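Local coordinates for small ribosomal subunit protein bS6 (Aquifex aeolicus, PDB 2J5A) that probably binds 16S ribosomal RNA together with protein bS18 as a structural component of the small ribosomal subunit, at residues A[64-69]-A[92-97]. Residues are numbered along the deposited sequence; the frame is centred on the assembly and turned at random.
Sequences ARYFLV and VIRWLN. With NA (sodium ion), chain B.
R94 NH1 donates a hydrogen bond to Y66 OH at 3.1 Å, bent to 148° at the hydrogen. The hydroxyl sits in the guanidinium plane, at its edge, while the tyrosine ring is turned almost perpendicular to that plane, 85° away. R94 gets there by stretching: CG is anti to the backbone N (chi1 -158°) and the chain stays extended to NE, with CD passing 3.9 Å from Y66 OH. L96 CD1 lies over one guanidinium face, towards its rim. Deeper in, A64 CB meets I93 CD1 at 4.0 Å, a small apolar contact; I93 also touches I58 and Q59. Strands 63-73 and 92-100 are not sheet neighbours; strand 8-16 runs between them in the 2-3-1-4 order of a ferredoxin-like fold, and I93 and R94 form a classic bulge against its A15. At the start of strand 92-100, V92 O binds sodium at 2.3 Å, joined by the carbonyls of L86, K87 and D89 and a water. A phenylalanine at Y66 would probably leave R94 NH1 without this acceptor and its guanidinium freer to swing. Because the phenol is a neutral acceptor, the bond is likely to steer the guanidinium but does not itself bring an opposite charge to it.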
# COMPACT_ATOMS: atom_id res chain seq x y z
N ALA A 64 9.86 -6.60 8.83
CA ALA A 64 9.59 -5.58 7.81
C ALA A 64 8.66 -4.50 8.33
O ALA A 64 7.93 -4.72 9.28
CB ALA A 64 9.00 -6.24 6.55
N ARG A 65 8.67 -3.34 7.68
CA ARG A 65 7.78 -2.24 8.04
C ARG A 65 6.48 -2.26 7.20
O ARG A 65 6.52 -2.11 5.97
CB ARG A 65 8.50 -0.90 7.86
CG ARG A 65 7.62 0.31 8.17
CD ARG A 65 7.07 0.27 9.58
NE ARG A 65 6.67 1.61 9.98
CZ ARG A 65 7.50 2.54 10.45
NH1 ARG A 65 8.80 2.28 10.60
NH2 ARG A 65 7.04 3.73 10.78
N TYR A 66 5.35 -2.41 7.89
CA TYR A 66 4.05 -2.55 7.25
C TYR A 66 3.26 -1.28 7.29
O TYR A 66 3.08 -0.70 8.36
CB TYR A 66 3.22 -3.65 7.92
CG TYR A 66 3.52 -5.06 7.45
CD1 TYR A 66 4.51 -5.81 8.06
CD2 TYR A 66 2.82 -5.63 6.41
CE1 TYR A 66 4.80 -7.11 7.65
CE2 TYR A 66 3.09 -6.92 5.99
CZ TYR A 66 4.08 -7.65 6.63
OH TYR A 66 4.37 -8.93 6.24
N PHE A 67 2.78 -0.87 6.12
CA PHE A 67 1.83 0.22 5.97
C PHE A 67 0.56 -0.30 5.27
O PHE A 67 0.61 -1.25 4.51
CB PHE A 67 2.40 1.38 5.15
CG PHE A 67 3.61 2.05 5.76
CD1 PHE A 67 3.45 2.98 6.79
CD2 PHE A 67 4.88 1.81 5.28
CE1 PHE A 67 4.52 3.60 7.34
CE2 PHE A 67 5.98 2.45 5.83
CZ PHE A 67 5.80 3.34 6.88
N LEU A 68 -0.55 0.39 5.49
CA LEU A 68 -1.85 0.08 4.89
C LEU A 68 -2.50 1.37 4.46
O LEU A 68 -2.53 2.33 5.24
CB LEU A 68 -2.77 -0.63 5.90
CG LEU A 68 -4.17 -1.10 5.46
CD1 LEU A 68 -4.60 -2.26 6.33
CD2 LEU A 68 -5.23 0.02 5.45
N VAL A 69 -3.03 1.39 3.23
CA VAL A 69 -3.77 2.55 2.70
C VAL A 69 -5.05 2.08 1.97
O VAL A 69 -5.06 1.06 1.27
CB VAL A 69 -2.85 3.48 1.82
CG1 VAL A 69 -2.55 2.87 0.49
CG2 VAL A 69 -3.47 4.89 1.64
N VAL A 92 10.50 -2.36 -1.39
CA VAL A 92 9.22 -2.92 -0.99
C VAL A 92 9.24 -4.40 -1.23
O VAL A 92 9.31 -4.85 -2.36
CB VAL A 92 8.07 -2.26 -1.76
CG1 VAL A 92 6.73 -3.01 -1.54
CG2 VAL A 92 7.98 -0.78 -1.39
N ILE A 93 9.20 -5.19 -0.16
CA ILE A 93 9.51 -6.60 -0.29
C ILE A 93 8.25 -7.43 -0.26
O ILE A 93 8.29 -8.65 -0.38
CB ILE A 93 10.58 -7.08 0.77
CG1 ILE A 93 10.09 -6.88 2.22
CG2 ILE A 93 11.91 -6.34 0.54
CD1 ILE A 93 11.06 -7.43 3.30
N ARG A 94 7.13 -6.76 -0.08
CA ARG A 94 5.85 -7.41 -0.07
C ARG A 94 4.74 -6.38 -0.35
O ARG A 94 4.78 -5.26 0.16
CB ARG A 94 5.63 -8.11 1.27
CG ARG A 94 4.63 -9.20 1.14
CD ARG A 94 4.31 -9.83 2.44
NE ARG A 94 3.21 -10.75 2.26
CZ ARG A 94 2.45 -11.23 3.25
NH1 ARG A 94 2.67 -10.88 4.51
NH2 ARG A 94 1.47 -12.06 2.97
N TRP A 95 3.78 -6.77 -1.18
CA TRP A 95 2.70 -5.88 -1.60
C TRP A 95 1.43 -6.70 -1.79
O TRP A 95 1.49 -7.84 -2.24
CB TRP A 95 3.09 -5.06 -2.85
CG TRP A 95 3.49 -5.88 -4.01
CD1 TRP A 95 2.72 -6.18 -5.09
CD2 TRP A 95 4.75 -6.54 -4.22
NE1 TRP A 95 3.42 -6.98 -5.96
CE2 TRP A 95 4.66 -7.22 -5.45
CE3 TRP A 95 5.94 -6.62 -3.48
CZ2 TRP A 95 5.71 -7.98 -5.95
CZ3 TRP A 95 7.00 -7.37 -4.00
CH2 TRP A 95 6.88 -8.04 -5.22
N LEU A 96 0.29 -6.15 -1.40
CA LEU A 96 -0.99 -6.84 -1.47
C LEU A 96 -2.09 -5.82 -1.79
O LEU A 96 -2.21 -4.80 -1.11
CB LEU A 96 -1.34 -7.51 -0.16
CG LEU A 96 -0.28 -8.37 0.53
CD1 LEU A 96 -0.67 -8.55 1.98
CD2 LEU A 96 -0.10 -9.74 -0.18
N ASN A 97 -2.88 -6.11 -2.81
CA ASN A 97 -3.97 -5.25 -3.21
C ASN A 97 -5.30 -6.00 -3.16
O ASN A 97 -5.44 -7.13 -3.65
CB ASN A 97 -3.67 -4.66 -4.57
CG ASN A 97 -2.40 -3.81 -4.55
OD1 ASN A 97 -2.43 -2.64 -4.15
ND2 ASN A 97 -1.31 -4.38 -5.05
NA NA B . 9.33 -4.58 -4.66
O HOH W 1 10.68 -6.21 -4.90